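Local coordinates for protein thioesterase (Streptomyces coelicolor, PDB 3QMW) that probably hydrolyses thioesters as an alpha/beta-hydrolase thioesterase of the prodiginine biosynthetic pathway, at residues 73-78 against 181-186; 82-87 against 118-123. One frame throughout, in Å; residues are numbered along the deposited sequence.

Interaction 1: residues 73-78 against 181-186; sequences ERPYDT and LRADLR
Carboxylate oxygen OD2 of Asp-77 meets NE of Arg-186 at 2.6 Å in a salt bridge whose hydrogen bond is weak, with an N-H...O angle of only 120°; the carboxylate and guanidinium planes are turned 79° apart. Arg-186 turns CG away from its backbone N (chi1 170°) and stays extended as far as NE, a course that lays its chain beside Asp-77, both pointing the same way. The aliphatic part joins in: CG and CD of Arg-186 each lie 3.7 Å from Asp-77 CB. With an alanine here, the carboxylate of Asp-77 would probably be left without its charged mate and freer to turn. One turn earlier on the helix, Ala-183 meets Pro-75 and the backbone of Asp-77. Its CB rests 3.7 Å from CG of Pro-75, and its carbonyl O takes a CA-H...O contact from Asp-77, with CA 3.4 Å away. On the same helix Asp-184 turns to other partners, the backbone N of Gly-40 and the guanidinium of Arg-67. The contact thus joins the loop that leads into helix 79-91 to helix 178-189, which lies in the insertion between strands 129-132 and 203-208, consistent with the lid region of alpha/beta-hydrolase thioesterases.

Interaction 2: residues 82-87 against 118-123; sequences LAEAVA and LRRRGA
Arg-121 sets CG anti to its carbonyl carbon (chi1 -63°), and from there its chain, extended from CG to NE, reaches across to the backbone carbonyl of Glu-84 on helix 79-91. NH2 comes to 3.2 Å from that carbonyl O and gives a weak hydrogen bond, bent to 130°. The same guanidinium lays one face over the methyl of Ala-87, whose CB sits 3.9 Å above the plane and offset toward the rim. NH1 of Arg-121 goes further along the helix, to salt bridges with Asp-88 and Glu-91, so both terminal nitrogens have partners, NH2 only weakly. Glu-84, with chi1 -80° and its chain extended beyond CG, carries its carboxylate out to Arg-120, whose own bent chain crosses it at about a right angle. There OE2 of Glu-84 lies at the edge of the Arg-120 guanidinium, near its plane, in a salt bridge of 3.5 Å to NH1. Beneath the charges, CD2 of Leu-118 packs on CB of Ala-87 at 3.7 Å. Helix 106-120 closes in a Schellman motif, with Gly-122 at positive phi, Ala-123 N bonded back to Leu-118 O and Gly-122 N to Arg-119 O. The chemistry implies a layered join, apolar inside and charged outside, where Arg-120, also in a long, weak ion pair with Glu-80, probably eases the repulsion between the neighbouring carboxylates of Glu-80 and Glu-84.

Overall arrangement
The two contacts illustrate how helix 79-91 and the loop leading into it are each joined to a different helix. Interaction 1, at the surface, ties that loop to helix 178-189; interaction 2, partly buried, ties helix 79-91 to the end of helix 106-120. Their centres are about 19 Å apart, and Tyr-76 bridges them, its ring atom CD2 against Leu-82 and its OH against Ala-85. Each combines arginine-acid pairing with an alanine methyl, but in interaction 1 one short ion pair borders a loop-on-helix contact, whereas in interaction 2 a longer salt bridge and a weak hydrogen bond to a backbone carbonyl lie over an apolar helix-helix contact. Trp-11 of the second subunit also packs on Ala-85 and Val-86.

Interaction 1: residues 73-78 against 181-186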
ATOM      1  N   GLU D  73       8.058  30.927  16.166  1.00 55.66           N
ATOM      2  CA  GLU D  73       8.270  30.255  17.439  1.00 55.96           C
ATOM      3  C   GLU D  73       9.644  29.612  17.483  1.00 56.04           C
ATOM      4  O   GLU D  73      10.201  29.247  16.462  1.00 56.11           O
ATOM      5  CB  GLU D  73       7.170  29.229  17.676  1.00 56.09           C
ATOM      6  CG  GLU D  73       5.778  29.848  17.700  1.00 57.26           C
ATOM      7  CD  GLU D  73       4.677  28.832  17.465  1.00 58.87           C
ATOM      8  OE1 GLU D  73       4.722  27.761  18.113  1.00 58.68           O
ATOM      9  OE2 GLU D  73       3.774  29.110  16.630  1.00 59.99           O
ATOM     10  N   ARG D  74      10.194  29.494  18.683  1.00 56.55           N
ATOM     11  CA  ARG D  74      11.544  28.984  18.862  1.00 56.92           C
ATOM     12  C   ARG D  74      11.544  27.446  18.821  1.00 56.90           C
ATOM     13  O   ARG D  74      10.745  26.805  19.515  1.00 56.76           O
ATOM     14  CB  ARG D  74      12.100  29.486  20.198  1.00 57.20           C
ATOM     15  CG  ARG D  74      13.563  29.127  20.472  1.00 58.31           C
ATOM     16  CD  ARG D  74      13.753  28.663  21.923  1.00 60.08           C
ATOM     17  NE  ARG D  74      12.960  27.461  22.210  1.00 61.26           N
ATOM     18  CZ  ARG D  74      12.912  26.840  23.387  1.00 62.00           C
ATOM     19  NH1 ARG D  74      13.622  27.292  24.421  1.00 62.34           N
ATOM     20  NH2 ARG D  74      12.155  25.752  23.525  1.00 62.00           N
ATOM     21  N   PRO D  75      12.440  26.848  18.010  1.00 56.66           N
ATOM     22  CA  PRO D  75      12.547  25.393  17.980  1.00 56.72           C
ATOM     23  C   PRO D  75      13.263  24.824  19.210  1.00 56.90           C
ATOM     24  O   PRO D  75      14.229  25.416  19.705  1.00 57.06           O
ATOM     25  CB  PRO D  75      13.385  25.132  16.729  1.00 56.58           C
ATOM     26  CG  PRO D  75      14.252  26.322  16.616  1.00 56.72           C
ATOM     27  CD  PRO D  75      13.413  27.482  17.104  1.00 56.66           C
ATOM     28  N   TYR D  76      12.795  23.676  19.686  1.00 56.82           N
ATOM     29  CA  TYR D  76      13.451  22.991  20.780  1.00 56.94           C
ATOM     30  C   TYR D  76      14.748  22.351  20.280  1.00 56.94           C
ATOM     31  O   TYR D  76      14.821  21.892  19.130  1.00 56.69           O
ATOM     32  CB  TYR D  76      12.542  21.904  21.354  1.00 57.09           C
ATOM     33  CG  TYR D  76      11.271  22.396  22.010  1.00 57.54           C
ATOM     34  CD1 TYR D  76      11.179  22.516  23.393  1.00 58.42           C
ATOM     35  CD2 TYR D  76      10.148  22.706  21.254  1.00 58.62           C
ATOM     36  CE1 TYR D  76      10.008  22.945  24.001  1.00 58.80           C
ATOM     37  CE2 TYR D  76       8.969  23.133  21.857  1.00 59.37           C
ATOM     38  CZ  TYR D  76       8.907  23.252  23.225  1.00 59.35           C
ATOM     39  OH  TYR D  76       7.738  23.678  23.808  1.00 60.63           O
ATOM     40  N   ASP D  77      15.763  22.339  21.148  1.00 57.04           N
ATOM     41  CA  ASP D  77      17.002  21.576  20.925  1.00 57.10           C
ATOM     42  C   ASP D  77      17.192  20.444  21.952  1.00 57.13           C
ATOM     43  O   ASP D  77      18.234  19.795  21.968  1.00 57.16           O
ATOM     44  CB  ASP D  77      18.227  22.504  20.897  1.00 57.11           C
ATOM     45  CG  ASP D  77      18.552  23.113  22.261  1.00 57.68           C
ATOM     46  OD1 ASP D  77      17.971  24.169  22.605  1.00 57.36           O
ATOM     47  OD2 ASP D  77      19.406  22.543  22.981  1.00 58.25           O
ATOM     48  N   THR D  78      16.173  20.196  22.781  1.00 57.38           N
ATOM     49  CA  THR D  78      16.230  19.166  23.824  1.00 57.68           C
ATOM     50  C   THR D  78      15.045  18.203  23.673  1.00 57.75           C
ATOM     51  O   THR D  78      13.885  18.632  23.542  1.00 57.56           O
ATOM     52  CB  THR D  78      16.231  19.795  25.250  1.00 57.83           C
ATOM     53  OG1 THR D  78      17.268  20.779  25.346  1.00 58.51           O
ATOM     54  CG2 THR D  78      16.460  18.727  26.328  1.00 57.83           C
ATOM     55  N   LEU D 181      16.887  22.890  11.453  1.00 46.60           N
ATOM     56  CA  LEU D 181      17.709  21.696  11.288  1.00 46.48           C
ATOM     57  C   LEU D 181      18.635  21.527  12.492  1.00 46.76           C
ATOM     58  O   LEU D 181      18.561  20.520  13.198  1.00 46.25           O
ATOM     59  CB  LEU D 181      18.527  21.775   9.996  1.00 46.12           C
ATOM     60  CG  LEU D 181      19.406  20.560   9.663  1.00 46.44           C
ATOM     61  CD1 LEU D 181      18.595  19.272   9.650  1.00 45.34           C
ATOM     62  CD2 LEU D 181      20.122  20.748   8.324  1.00 46.31           C
ATOM     63  N   ARG D 182      19.487  22.527  12.733  1.00 47.45           N
ATOM     64  CA  ARG D 182      20.433  22.504  13.864  1.00 47.78           C
ATOM     65  C   ARG D 182      19.733  22.210  15.187  1.00 47.95           C
ATOM     66  O   ARG D 182      20.237  21.440  15.994  1.00 47.97           O
ATOM     67  CB  ARG D 182      21.181  23.838  13.990  1.00 48.13           C
ATOM     68  CG  ARG D 182      22.273  24.090  12.950  1.00 48.57           C
ATOM     69  CD  ARG D 182      22.975  25.410  13.223  1.00 48.64           C
ATOM     70  NE  ARG D 182      23.747  25.898  12.080  1.00 50.04           N
ATOM     71  CZ  ARG D 182      24.941  25.434  11.708  1.00 52.49           C
ATOM     72  NH1 ARG D 182      25.532  24.438  12.367  1.00 53.91           N
ATOM     73  NH2 ARG D 182      25.555  25.961  10.657  1.00 53.19           N
ATOM     74  N   ALA D 183      18.578  22.823  15.413  1.00 48.34           N
ATOM     75  CA  ALA D 183      17.821  22.573  16.634  1.00 49.20           C
ATOM     76  C   ALA D 183      17.215  21.161  16.642  1.00 50.14           C
ATOM     77  O   ALA D 183      17.117  20.527  17.697  1.00 50.23           O
ATOM     78  CB  ALA D 183      16.746  23.627  16.819  1.00 49.18           C
ATOM     79  N   ASP D 184      16.813  20.663  15.472  1.00 51.08           N
ATOM     80  CA  ASP D 184      16.358  19.269  15.353  1.00 51.63           C
ATOM     81  C   ASP D 184      17.500  18.280  15.604  1.00 52.33           C
ATOM     82  O   ASP D 184      17.333  17.314  16.341  1.00 52.13           O
ATOM     83  CB  ASP D 184      15.752  18.989  13.966  1.00 51.60           C
ATOM     84  CG  ASP D 184      14.328  19.522  13.804  1.00 51.60           C
ATOM     85  OD1 ASP D 184      13.701  19.968  14.792  1.00 52.55           O
ATOM     86  OD2 ASP D 184      13.827  19.491  12.657  1.00 50.85           O
ATOM     87  N   LEU D 185      18.651  18.510  14.976  1.00 53.44           N
ATOM     88  CA  LEU D 185      19.784  17.587  15.107  1.00 54.62           C
ATOM     89  C   LEU D 185      20.387  17.559  16.517  1.00 55.74           C
ATOM     90  O   LEU D 185      21.004  16.573  16.919  1.00 55.90           O
ATOM     91  CB  LEU D 185      20.890  17.907  14.094  1.00 54.50           C
ATOM     92  CG  LEU D 185      20.892  17.208  12.733  1.00 54.17           C
ATOM     93  CD1 LEU D 185      22.111  17.662  11.960  1.00 53.07           C
ATOM     94  CD2 LEU D 185      20.906  15.688  12.864  1.00 53.72           C
ATOM     95  N   ARG D 186      20.224  18.644  17.259  1.00 57.23           N
ATOM     96  CA  ARG D 186      20.808  18.744  18.588  1.00 58.19           C
ATOM     97  C   ARG D 186      20.068  17.855  19.578  1.00 58.55           C
ATOM     98  O   ARG D 186      20.673  17.284  20.481  1.00 58.55           O
ATOM     99  CB  ARG D 186      20.799  20.196  19.075  1.00 58.59           C
ATOM    100  CG  ARG D 186      21.170  20.322  20.540  1.00 59.80           C
ATOM    101  CD  ARG D 186      21.836  21.628  20.879  1.00 61.35           C
ATOM    102  NE  ARG D 186      21.788  21.835  22.322  1.00 62.64           N
ATOM    103  CZ  ARG D 186      22.713  22.462  23.037  1.00 64.23           C
ATOM    104  NH1 ARG D 186      22.540  22.583  24.351  1.00 64.78           N
ATOM    105  NH2 ARG D 186      23.806  22.959  22.456  1.00 64.65           N
TER

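Interaction 2: residues 82-87 against 118-123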
ATOM      1  N   LEU D  82      10.525  18.537  24.364  1.00 55.56           N
ATOM      2  CA  LEU D  82       9.833  18.400  23.082  1.00 55.17           C
ATOM      3  C   LEU D  82       8.815  17.272  23.133  1.00 54.69           C
ATOM      4  O   LEU D  82       7.630  17.474  22.839  1.00 54.38           O
ATOM      5  CB  LEU D  82      10.842  18.150  21.956  1.00 55.16           C
ATOM      6  CG  LEU D  82      10.307  18.123  20.526  1.00 54.51           C
ATOM      7  CD1 LEU D  82       9.435  19.328  20.243  1.00 53.14           C
ATOM      8  CD2 LEU D  82      11.471  18.048  19.554  1.00 54.03           C
ATOM      9  N   ALA D  83       9.282  16.090  23.525  1.00 54.29           N
ATOM     10  CA  ALA D  83       8.400  14.937  23.701  1.00 54.29           C
ATOM     11  C   ALA D  83       7.233  15.248  24.646  1.00 54.34           C
ATOM     12  O   ALA D  83       6.099  14.849  24.385  1.00 54.12           O
ATOM     13  CB  ALA D  83       9.189  13.741  24.200  1.00 54.18           C
ATOM     14  N   GLU D  84       7.517  15.975  25.730  1.00 54.66           N
ATOM     15  CA  GLU D  84       6.487  16.377  26.705  1.00 54.71           C
ATOM     16  C   GLU D  84       5.514  17.417  26.158  1.00 54.14           C
ATOM     17  O   GLU D  84       4.318  17.335  26.416  1.00 54.02           O
ATOM     18  CB  GLU D  84       7.124  16.856  28.025  1.00 55.07           C
ATOM     19  CG  GLU D  84       7.549  15.688  28.913  1.00 55.89           C
ATOM     20  CD  GLU D  84       8.212  16.089  30.215  1.00 57.89           C
ATOM     21  OE1 GLU D  84       8.852  17.167  30.293  1.00 57.93           O
ATOM     22  OE2 GLU D  84       8.108  15.282  31.166  1.00 59.83           O
ATOM     23  N   ALA D  85       6.020  18.382  25.399  1.00 53.87           N
ATOM     24  CA  ALA D  85       5.153  19.345  24.707  1.00 53.69           C
ATOM     25  C   ALA D  85       4.222  18.617  23.735  1.00 53.55           C
ATOM     26  O   ALA D  85       3.022  18.914  23.671  1.00 53.33           O
ATOM     27  CB  ALA D  85       5.993  20.386  23.967  1.00 53.50           C
ATOM     28  N   VAL D  86       4.792  17.658  22.994  1.00 53.31           N
ATOM     29  CA  VAL D  86       4.050  16.859  22.005  1.00 53.07           C
ATOM     30  C   VAL D  86       2.887  16.067  22.626  1.00 53.08           C
ATOM     31  O   VAL D  86       1.777  16.029  22.080  1.00 52.71           O
ATOM     32  CB  VAL D  86       4.996  15.873  21.254  1.00 53.10           C
ATOM     33  CG1 VAL D  86       4.205  14.741  20.590  1.00 52.56           C
ATOM     34  CG2 VAL D  86       5.855  16.614  20.234  1.00 52.39           C
ATOM     35  N   ALA D  87       3.158  15.432  23.762  1.00 53.19           N
ATOM     36  CA  ALA D  87       2.158  14.636  24.457  1.00 53.24           C
ATOM     37  C   ALA D  87       1.067  15.545  25.018  1.00 53.55           C
ATOM     38  O   ALA D  87      -0.120  15.217  24.936  1.00 53.73           O
ATOM     39  CB  ALA D  87       2.807  13.807  25.559  1.00 53.27           C
ATOM     40  N   LEU D 118       3.833   9.044  27.222  1.00 57.22           N
ATOM     41  CA  LEU D 118       2.399   8.785  27.369  1.00 58.06           C
ATOM     42  C   LEU D 118       2.129   7.567  28.279  1.00 58.92           C
ATOM     43  O   LEU D 118       1.056   7.463  28.885  1.00 58.86           O
ATOM     44  CB  LEU D 118       1.741   8.601  25.998  1.00 58.04           C
ATOM     45  CG  LEU D 118       1.668   9.870  25.135  1.00 58.21           C
ATOM     46  CD1 LEU D 118       1.447   9.507  23.673  1.00 58.33           C
ATOM     47  CD2 LEU D 118       0.578  10.818  25.619  1.00 57.32           C
ATOM     48  N   ARG D 119       3.097   6.652  28.369  1.00 59.83           N
ATOM     49  CA  ARG D 119       3.017   5.523  29.311  1.00 60.44           C
ATOM     50  C   ARG D 119       3.122   6.018  30.745  1.00 61.19           C
ATOM     51  O   ARG D 119       2.251   5.718  31.567  1.00 61.73           O
ATOM     52  CB  ARG D 119       4.116   4.478  29.050  1.00 60.43           C
ATOM     53  CG  ARG D 119       4.140   3.316  30.057  1.00 59.69           C
ATOM     54  CD  ARG D 119       5.011   2.164  29.581  1.00 58.88           C
ATOM     55  NE  ARG D 119       6.434   2.505  29.556  1.00 57.94           N
ATOM     56  CZ  ARG D 119       7.425   1.635  29.329  1.00 57.78           C
ATOM     57  NH1 ARG D 119       7.174   0.346  29.109  1.00 57.28           N
ATOM     58  NH2 ARG D 119       8.687   2.055  29.329  1.00 58.05           N
ATOM     59  N   ARG D 120       4.175   6.782  31.037  1.00 61.75           N
ATOM     60  CA  ARG D 120       4.376   7.351  32.376  1.00 62.26           C
ATOM     61  C   ARG D 120       3.142   8.115  32.872  1.00 62.44           C
ATOM     62  O   ARG D 120       2.796   8.041  34.050  1.00 62.63           O
ATOM     63  CB  ARG D 120       5.601   8.277  32.417  1.00 62.42           C
ATOM     64  CG  ARG D 120       6.923   7.623  31.984  1.00 63.12           C
ATOM     65  CD  ARG D 120       8.146   8.290  32.640  1.00 64.11           C
ATOM     66  NE  ARG D 120       8.046   9.755  32.687  1.00 64.92           N
ATOM     67  CZ  ARG D 120       8.520  10.597  31.766  1.00 65.38           C
ATOM     68  NH1 ARG D 120       8.362  11.909  31.929  1.00 65.35           N
ATOM     69  NH2 ARG D 120       9.151  10.148  30.684  1.00 65.63           N
ATOM     70  N   ARG D 121       2.481   8.832  31.968  1.00 62.65           N
ATOM     71  CA  ARG D 121       1.276   9.584  32.304  1.00 62.89           C
ATOM     72  C   ARG D 121       0.048   8.685  32.334  1.00 63.04           C
ATOM     73  O   ARG D 121      -1.049   9.134  32.669  1.00 63.05           O
ATOM     74  CB  ARG D 121       1.057  10.711  31.295  1.00 63.01           C
ATOM     75  CG  ARG D 121       2.153  11.772  31.273  1.00 63.45           C
ATOM     76  CD  ARG D 121       1.725  12.927  30.389  1.00 64.71           C
ATOM     77  NE  ARG D 121       2.804  13.873  30.083  1.00 65.75           N
ATOM     78  CZ  ARG D 121       2.637  15.016  29.411  1.00 65.48           C
ATOM     79  NH1 ARG D 121       1.431  15.378  28.974  1.00 65.16           N
ATOM     80  NH2 ARG D 121       3.678  15.808  29.177  1.00 65.95           N
ATOM     81  N   GLY D 122       0.230   7.420  31.970  1.00 63.28           N
ATOM     82  CA  GLY D 122      -0.850   6.454  31.972  1.00 63.65           C
ATOM     83  C   GLY D 122      -1.897   6.739  30.918  1.00 63.98           C
ATOM     84  O   GLY D 122      -3.083   6.521  31.151  1.00 64.13           O
ATOM     85  N   ALA D 123      -1.460   7.223  29.759  1.00 64.42           N
ATOM     86  CA  ALA D 123      -2.362   7.492  28.639  1.00 64.67           C
ATOM     87  C   ALA D 123      -2.663   6.197  27.885  1.00 64.83           C
ATOM     88  O   ALA D 123      -1.808   5.312  27.845  1.00 64.80           O
ATOM     89  CB  ALA D 123      -1.738   8.504  27.703  1.00 64.82           C
TER